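Local coordinates for putative uncharacterized protein (Chaetomium thermophilum, PDB 4XRI) that serves as a nuclear transport receptor of the importin-beta family, carrying protein cargo into the nucleus and probably binding a small GTPase, at residues A[172-175]-A[176-180]; A[379-382]-A[383-387]; A[595-598]-A[599-603]. The protein carries 2 engineered substitutions. One frame throughout, in Å; residues are numbered along the deposited sequence.

All three contacts are local, each formed within one continuous stretch of an all-helical HEAT-repeat chain, on or just past a helix, and each is partly buried. Contacts 1 and 3 sit on opposite sides of the chain's centre. Contact 1 covers the short helix 172-178, contacts 2 and 3 the last turns of the longer helices 374-384 and 573-597 and what follows. The buried side chains are leucines in contact 1, a leucine and an isoleucine in contact 3, but in contact 2 an asparagine beside a valine; most exposed ones are polar or charged. A serine hydroxyl grips a carbonyl in contact 1, an asparagine amide nitrogen sits over a phenyl face in contact 2, and a leucine-isoleucine pair spans the break at the helix end in contact 3.

Contact 1. Residues A[172-175]-A[176-180]; sequences TDLR and NSLVG
S177 folds its hydroxyl back onto the carbonyl of L174, a local i to i-3 contact along the short helix 172-178 of this HEAT-repeat solenoid. The bond from S177 OG to L174 O is short, 2.6 Å, and the hydroxyl reaches it because OG stands between the backbone N and the carbonyl carbon (chi1 77°), turned back along the preceding turn. Serine suits this place: it is small, and its polar group finds an acceptor within its own helix. L174 O also takes a weak bond from the N-H of L178, while the hydroxyl arrives close to the carbonyl plane, tilted 19° from it.

The backbone frame is regular at first. N176 N bonds T172 O at 2.9 Å, and S177 N bonds D173 O at the same length. Towards the end the pattern tightens, for L178 N also bonds R175 O, three residues back, at 3.0 Å and from well above that carbonyl's plane.

The side chains divide by environment. L174 and L178 are buried leucines one turn apart, in loose apolar contact from L174 CG to L178 CD1 at 4.4 Å; L174 leans on L132 and L178 on F216 of helix 214-217. R175 bends away at chi2 and chi3, rests on F216 and forms a salt bridge with E215, an aliphatic stem with a charged end suiting this half-covered flank. Ahead of the helix, D171 accepts the N-H of L174 through its carboxylate.

On the exposed flank N176 points its amide outward, and a water accepts from N176 ND2 at 3.0 Å while donating a weak bond to D173 O.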
loop_
_atom_site.group_PDB
_atom_site.type_symbol
_atom_site.label_atom_id
_atom_site.label_comp_id
_atom_site.label_asym_id
_atom_site.label_seq_id
_atom_site.Cartn_x
_atom_site.Cartn_y
_atom_site.Cartn_z
ATOM N N THR A 172 13.178 3.840 -22.104
ATOM C CA THR A 172 14.083 2.955 -22.834
ATOM C C THR A 172 14.732 3.621 -24.046
ATOM O O THR A 172 15.941 3.503 -24.257
ATOM C CB THR A 172 13.348 1.683 -23.306
ATOM O OG1 THR A 172 12.907 0.937 -22.165
ATOM C CG2 THR A 172 14.263 0.808 -24.149
ATOM N N ASP A 173 13.928 4.319 -24.840
ATOM C CA ASP A 173 14.427 4.945 -26.057
ATOM C C ASP A 173 15.401 6.082 -25.755
ATOM O O ASP A 173 16.416 6.236 -26.434
ATOM C CB ASP A 173 13.262 5.454 -26.907
ATOM C CG ASP A 173 12.301 4.344 -27.293
ATOM O OD1 ASP A 173 12.661 3.160 -27.115
ATOM O OD2 ASP A 173 11.189 4.651 -27.770
ATOM N N LEU A 174 15.090 6.876 -24.737
ATOM C CA LEU A 174 15.974 7.965 -24.336
ATOM C C LEU A 174 17.300 7.423 -23.811
ATOM O O LEU A 174 18.368 7.906 -24.192
ATOM C CB LEU A 174 15.305 8.838 -23.277
ATOM C CG LEU A 174 16.140 9.993 -22.724
ATOM C CD1 LEU A 174 16.590 10.918 -23.844
ATOM C CD2 LEU A 174 15.355 10.764 -21.681
ATOM N N ARG A 175 17.219 6.423 -22.936
ATOM C CA ARG A 175 18.402 5.742 -22.415
ATOM C C ARG A 175 19.290 5.253 -23.553
ATOM O O ARG A 175 20.493 5.508 -23.568
ATOM C CB ARG A 175 18.001 4.562 -21.522
ATOM C CG ARG A 175 17.521 4.947 -20.134
ATOM C CD ARG A 175 18.627 5.601 -19.312
ATOM N NE ARG A 175 18.567 5.210 -17.905
ATOM C CZ ARG A 175 17.636 5.624 -17.051
ATOM N NH1 ARG A 175 16.676 6.444 -17.451
ATOM N NH2 ARG A 175 17.662 5.215 -15.792
ATOM N N ASN A 176 18.674 4.561 -24.508
ATOM C CA ASN A 176 19.382 4.008 -25.655
ATOM C C ASN A 176 20.028 5.093 -26.508
ATOM O O ASN A 176 21.112 4.898 -27.053
ATOM C CB ASN A 176 18.432 3.172 -26.512
ATOM C CG ASN A 176 19.130 2.522 -27.688
ATOM O OD1 ASN A 176 20.241 2.006 -27.559
ATOM N ND2 ASN A 176 18.482 2.548 -28.848
ATOM N N SER A 177 19.360 6.238 -26.617
ATOM C CA SER A 177 19.891 7.356 -27.390
ATOM C C SER A 177 21.092 7.988 -26.692
ATOM O O SER A 177 21.906 8.661 -27.325
ATOM C CB SER A 177 18.811 8.412 -27.627
ATOM O OG SER A 177 18.590 9.194 -26.468
ATOM N N LEU A 178 21.197 7.769 -25.385
ATOM C CA LEU A 178 22.278 8.347 -24.589
ATOM C C LEU A 178 23.510 7.449 -24.549
ATOM O O LEU A 178 24.586 7.888 -24.146
ATOM C CB LEU A 178 21.808 8.615 -23.157
ATOM C CG LEU A 178 20.772 9.707 -22.900
ATOM C CD1 LEU A 178 20.328 9.673 -21.442
ATOM C CD2 LEU A 178 21.341 11.070 -23.260
ATOM N N VAL A 179 23.333 6.196 -24.966
ATOM C CA VAL A 179 24.328 5.132 -24.804
ATOM C C VAL A 179 25.738 5.540 -25.218
ATOM O O VAL A 179 26.712 5.232 -24.529
ATOM C CB VAL A 179 23.915 3.879 -25.611
ATOM C CG1 VAL A 179 25.118 2.994 -25.922
ATOM C CG2 VAL A 179 22.855 3.092 -24.855
ATOM N N GLY A 180 25.839 6.245 -26.339
ATOM C CA GLY A 180 27.129 6.647 -26.868
ATOM C C GLY A 180 27.833 7.722 -26.059
ATOM O O GLY A 180 29.043 7.916 -26.192
HETATM O O HOH W 1 16.522 4.773 -29.462
#

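Contact 2. Residues A[379-382]-A[383-387]; sequences QFVE and HNLRH
F380 and N384 meet one turn apart in the last turn of helix 374-384, where the chain leaves the helix through a type I beta turn, N384 to H387, and heads for helix 390-402. The amide nitrogen of N384 lies over one face of the F380 ring, 3.1 Å above its plane and offset toward the rim, nearest to CE1. Ring and amide planes are inclined by 59°, so the nitrogen rather than the flat of the amide meets the phenyl. With CG beside the backbone N (chi1 -72°), the N384 side chain folds back along the helix, and ND2 also gives a weak bond to F380 O at 3.1 Å.

H383 turns its ring over the backbone of Q379. Its N-H bonds Q379 O at 3.2 Å, and the same oxygen sits over one face of the imidazole, 3.0 Å from CG. Further out, the extended Q379 chain brings its CG to 3.5 Å from H383 CE1. V381 and L385 form the apolar side, L385 leaning on V397 and M426.

F380 and N384 both pack on helix 390-402, F380 on A395 and N384 on F392 and A396. Replacing the phenyl by the methyl of an alanine would probably open a gap beside A395 and take away the face under ND2, leaving the N384 amide less firmly set.

The weak bond and the electron-rich ring face are likely to offset part of the cost of burying the N-H groups of N384.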
loop_
_atom_site.group_PDB
_atom_site.type_symbol
_atom_site.label_atom_id
_atom_site.label_comp_id
_atom_site.label_asym_id
_atom_site.label_seq_id
_atom_site.Cartn_x
_atom_site.Cartn_y
_atom_site.Cartn_z
ATOM N N GLN A 379 21.345 -4.149 27.225
ATOM C CA GLN A 379 22.320 -3.365 27.975
ATOM C C GLN A 379 21.857 -1.918 28.084
ATOM O O GLN A 379 21.956 -1.299 29.142
ATOM C CB GLN A 379 23.700 -3.422 27.316
ATOM C CG GLN A 379 24.762 -2.644 28.072
ATOM C CD GLN A 379 26.086 -2.583 27.336
ATOM O OE1 GLN A 379 26.138 -2.699 26.112
ATOM N NE2 GLN A 379 27.169 -2.400 28.085
ATOM N N PHE A 380 21.341 -1.393 26.978
ATOM C CA PHE A 380 20.864 -0.017 26.920
ATOM C C PHE A 380 19.608 0.190 27.760
ATOM O O PHE A 380 19.474 1.201 28.450
ATOM C CB PHE A 380 20.592 0.381 25.467
ATOM C CG PHE A 380 20.066 1.778 25.304
ATOM C CD1 PHE A 380 20.934 2.850 25.198
ATOM C CD2 PHE A 380 18.703 2.017 25.235
ATOM C CE1 PHE A 380 20.455 4.135 25.039
ATOM C CE2 PHE A 380 18.217 3.301 25.079
ATOM C CZ PHE A 380 19.095 4.362 24.979
ATOM N N VAL A 381 18.688 -0.768 27.690
ATOM C CA VAL A 381 17.421 -0.674 28.409
ATOM C C VAL A 381 17.638 -0.734 29.917
ATOM O O VAL A 381 17.019 0.016 30.671
ATOM C CB VAL A 381 16.442 -1.793 27.986
ATOM C CG1 VAL A 381 15.195 -1.780 28.861
ATOM C CG2 VAL A 381 16.063 -1.639 26.527
ATOM N N GLU A 382 18.524 -1.623 30.354
ATOM C CA GLU A 382 18.827 -1.749 31.777
ATOM C C GLU A 382 19.488 -0.483 32.317
ATOM O O GLU A 382 19.185 -0.037 33.424
ATOM C CB GLU A 382 19.728 -2.960 32.039
ATOM C CG GLU A 382 19.064 -4.307 31.794
ATOM C CD GLU A 382 19.790 -5.450 32.483
ATOM O OE1 GLU A 382 20.209 -5.274 33.647
ATOM O OE2 GLU A 382 19.946 -6.524 31.862
ATOM N N HIS A 383 20.382 0.096 31.522
ATOM C CA HIS A 383 21.105 1.302 31.915
ATOM C C HIS A 383 20.201 2.522 32.075
ATOM O O HIS A 383 20.479 3.401 32.889
ATOM C CB HIS A 383 22.195 1.634 30.889
ATOM C CG HIS A 383 23.360 0.696 30.908
ATOM N ND1 HIS A 383 24.473 0.878 30.115
ATOM C CD2 HIS A 383 23.590 -0.436 31.619
ATOM C CE1 HIS A 383 25.336 -0.096 30.336
ATOM N NE2 HIS A 383 24.823 -0.906 31.247
ATOM N N ASN A 384 19.127 2.577 31.293
ATOM C CA ASN A 384 18.390 3.824 31.117
ATOM C C ASN A 384 16.929 3.817 31.551
ATOM O O ASN A 384 16.272 4.857 31.525
ATOM C CB ASN A 384 18.456 4.236 29.649
ATOM C CG ASN A 384 19.826 4.733 29.251
ATOM O OD1 ASN A 384 20.377 5.628 29.887
ATOM N ND2 ASN A 384 20.389 4.147 28.205
ATOM N N LEU A 385 16.424 2.655 31.946
ATOM C CA LEU A 385 15.023 2.529 32.333
ATOM C C LEU A 385 14.674 3.447 33.507
ATOM O O LEU A 385 13.556 3.951 33.598
ATOM C CB LEU A 385 14.703 1.075 32.685
ATOM C CG LEU A 385 13.241 0.642 32.570
ATOM C CD1 LEU A 385 12.687 0.975 31.193
ATOM C CD2 LEU A 385 13.114 -0.845 32.848
ATOM N N ARG A 386 15.641 3.669 34.391
ATOM C CA ARG A 386 15.421 4.479 35.585
ATOM C C ARG A 386 16.184 5.800 35.542
ATOM O O ARG A 386 16.482 6.386 36.582
ATOM C CB ARG A 386 15.823 3.696 36.837
ATOM C CG ARG A 386 15.056 2.402 37.039
ATOM C CD ARG A 386 15.484 1.725 38.331
ATOM N NE ARG A 386 14.637 0.587 38.673
ATOM C CZ ARG A 386 14.687 -0.056 39.836
ATOM N NH1 ARG A 386 13.878 -1.081 40.068
ATOM N NH2 ARG A 386 15.545 0.333 40.767
ATOM N N HIS A 387 16.495 6.264 34.336
ATOM C CA HIS A 387 17.228 7.511 34.151
ATOM C C HIS A 387 16.412 8.700 34.651
ATOM O O HIS A 387 15.186 8.645 34.695
ATOM C CB HIS A 387 17.590 7.690 32.676
ATOM C CG HIS A 387 18.809 8.528 32.441
ATOM N ND1 HIS A 387 18.764 9.902 32.351
ATOM C CD2 HIS A 387 20.106 8.182 32.258
ATOM C CE1 HIS A 387 19.980 10.369 32.133
ATOM N NE2 HIS A 387 20.814 9.345 32.072
#

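Contact 3. Residues A[595-598]-A[599-603]; sequences QRLD and KEIAP
Backbone bonds hold L597 and D598 to E600 and I601 where helix 573-597 ends and a short 3-10 segment, 599-601, follows. E600 N bonds L597 O at 3.2 Å, and I601 N bonds D598 O at 3.0 Å; both donors stand above the carbonyl planes. D598 is the first residue to leave helical phi/psi, with a positive phi of 54°, uncommon for a residue with a side chain.

The apolar contact spans this break. L597 and I601 cross at about a right angle, with L597 CD1 3.6 Å from I601 CD1. Branched aliphatics fit here because both are buried, L597 against L546 and V549 of helix 546-567 and I601 against L636 and A639 of helix 625-640.

K599 and E600 are exposed, D598 partly so, resting on A639. D598 and K599 run side by side, yet D598 OD2 and K599 NZ remain 5.1 Å apart, and K599 has a long, weak ion pair with E641. Backbone bonds and methyl packing are thus the main contacts across this helix end, while the opposite charges are likely to add only a diffuse attraction.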
loop_
_atom_site.group_PDB
_atom_site.type_symbol
_atom_site.label_atom_id
_atom_site.label_comp_id
_atom_site.label_asym_id
_atom_site.label_seq_id
_atom_site.Cartn_x
_atom_site.Cartn_y
_atom_site.Cartn_z
ATOM N N GLN A 595 -22.286 -10.973 14.021
ATOM C CA GLN A 595 -21.478 -12.136 13.652
ATOM C C GLN A 595 -21.234 -13.058 14.842
ATOM O O GLN A 595 -21.312 -14.282 14.715
ATOM C CB GLN A 595 -20.131 -11.703 13.062
ATOM C CG GLN A 595 -20.223 -11.060 11.692
ATOM C CD GLN A 595 -18.861 -10.854 11.051
ATOM O OE1 GLN A 595 -18.565 -9.779 10.527
ATOM N NE2 GLN A 595 -18.027 -11.890 11.084
ATOM N N ARG A 596 -20.948 -12.463 15.994
ATOM C CA ARG A 596 -20.632 -13.233 17.189
ATOM C C ARG A 596 -21.855 -13.980 17.722
ATOM O O ARG A 596 -21.742 -15.104 18.208
ATOM C CB ARG A 596 -20.067 -12.325 18.281
ATOM C CG ARG A 596 -19.503 -13.091 19.463
ATOM C CD ARG A 596 -18.429 -14.069 19.013
ATOM N NE ARG A 596 -18.044 -14.988 20.082
ATOM C CZ ARG A 596 -18.597 -16.180 20.283
ATOM N NH1 ARG A 596 -19.565 -16.608 19.485
ATOM N NH2 ARG A 596 -18.180 -16.947 21.284
ATOM N N LEU A 597 -23.024 -13.354 17.638
ATOM C CA LEU A 597 -24.242 -13.957 18.167
ATOM C C LEU A 597 -24.831 -14.960 17.179
ATOM O O LEU A 597 -25.491 -15.918 17.586
ATOM C CB LEU A 597 -25.274 -12.878 18.502
ATOM C CG LEU A 597 -25.024 -12.086 19.786
ATOM C CD1 LEU A 597 -26.010 -10.935 19.922
ATOM C CD2 LEU A 597 -25.098 -12.995 21.008
ATOM N N ASP A 598 -24.571 -14.741 15.889
ATOM C CA ASP A 598 -25.127 -15.565 14.817
ATOM C C ASP A 598 -26.649 -15.642 14.928
ATOM O O ASP A 598 -27.318 -14.612 14.981
ATOM C CB ASP A 598 -24.515 -16.968 14.833
ATOM C CG ASP A 598 -24.673 -17.689 13.505
ATOM O OD1 ASP A 598 -24.771 -17.005 12.467
ATOM O OD2 ASP A 598 -24.706 -18.937 13.501
ATOM N N LYS A 599 -27.183 -16.860 14.974
ATOM C CA LYS A 599 -28.628 -17.090 14.994
ATOM C C LYS A 599 -29.342 -16.380 16.143
ATOM O O LYS A 599 -30.519 -16.036 16.037
ATOM C CB LYS A 599 -28.916 -18.591 15.074
ATOM C CG LYS A 599 -28.477 -19.378 13.855
ATOM C CD LYS A 599 -29.444 -19.191 12.703
ATOM C CE LYS A 599 -28.996 -19.975 11.487
ATOM N NZ LYS A 599 -28.785 -21.413 11.813
ATOM N N GLU A 600 -28.621 -16.162 17.236
ATOM C CA GLU A 600 -29.208 -15.581 18.439
ATOM C C GLU A 600 -29.538 -14.097 18.282
ATOM O O GLU A 600 -30.168 -13.500 19.154
ATOM C CB GLU A 600 -28.265 -15.777 19.626
ATOM C CG GLU A 600 -27.880 -17.229 19.879
ATOM C CD GLU A 600 -29.088 -18.127 20.062
ATOM O OE1 GLU A 600 -30.032 -17.721 20.770
ATOM O OE2 GLU A 600 -29.096 -19.237 19.489
ATOM N N ILE A 601 -29.113 -13.505 17.169
ATOM C CA ILE A 601 -29.355 -12.086 16.906
ATOM C C ILE A 601 -30.793 -11.839 16.461
ATOM O O ILE A 601 -31.284 -10.713 16.514
ATOM C CB ILE A 601 -28.400 -11.539 15.818
ATOM C CG1 ILE A 601 -28.332 -10.008 15.855
ATOM C CG2 ILE A 601 -28.836 -11.998 14.437
ATOM C CD1 ILE A 601 -27.673 -9.448 17.088
ATOM N N ALA A 602 -31.462 -12.909 16.040
ATOM C CA ALA A 602 -32.775 -12.840 15.396
ATOM C C ALA A 602 -33.821 -11.938 16.078
ATOM O O ALA A 602 -34.521 -11.197 15.387
ATOM C CB ALA A 602 -33.340 -14.254 15.245
ATOM N N PRO A 603 -33.940 -11.988 17.423
ATOM C CA PRO A 603 -34.961 -11.127 18.038
ATOM C C PRO A 603 -34.751 -9.625 17.832
ATOM O O PRO A 603 -35.699 -8.859 17.995
ATOM C CB PRO A 603 -34.855 -11.476 19.527
ATOM C CG PRO A 603 -34.352 -12.862 19.545
ATOM C CD PRO A 603 -33.374 -12.926 18.411
#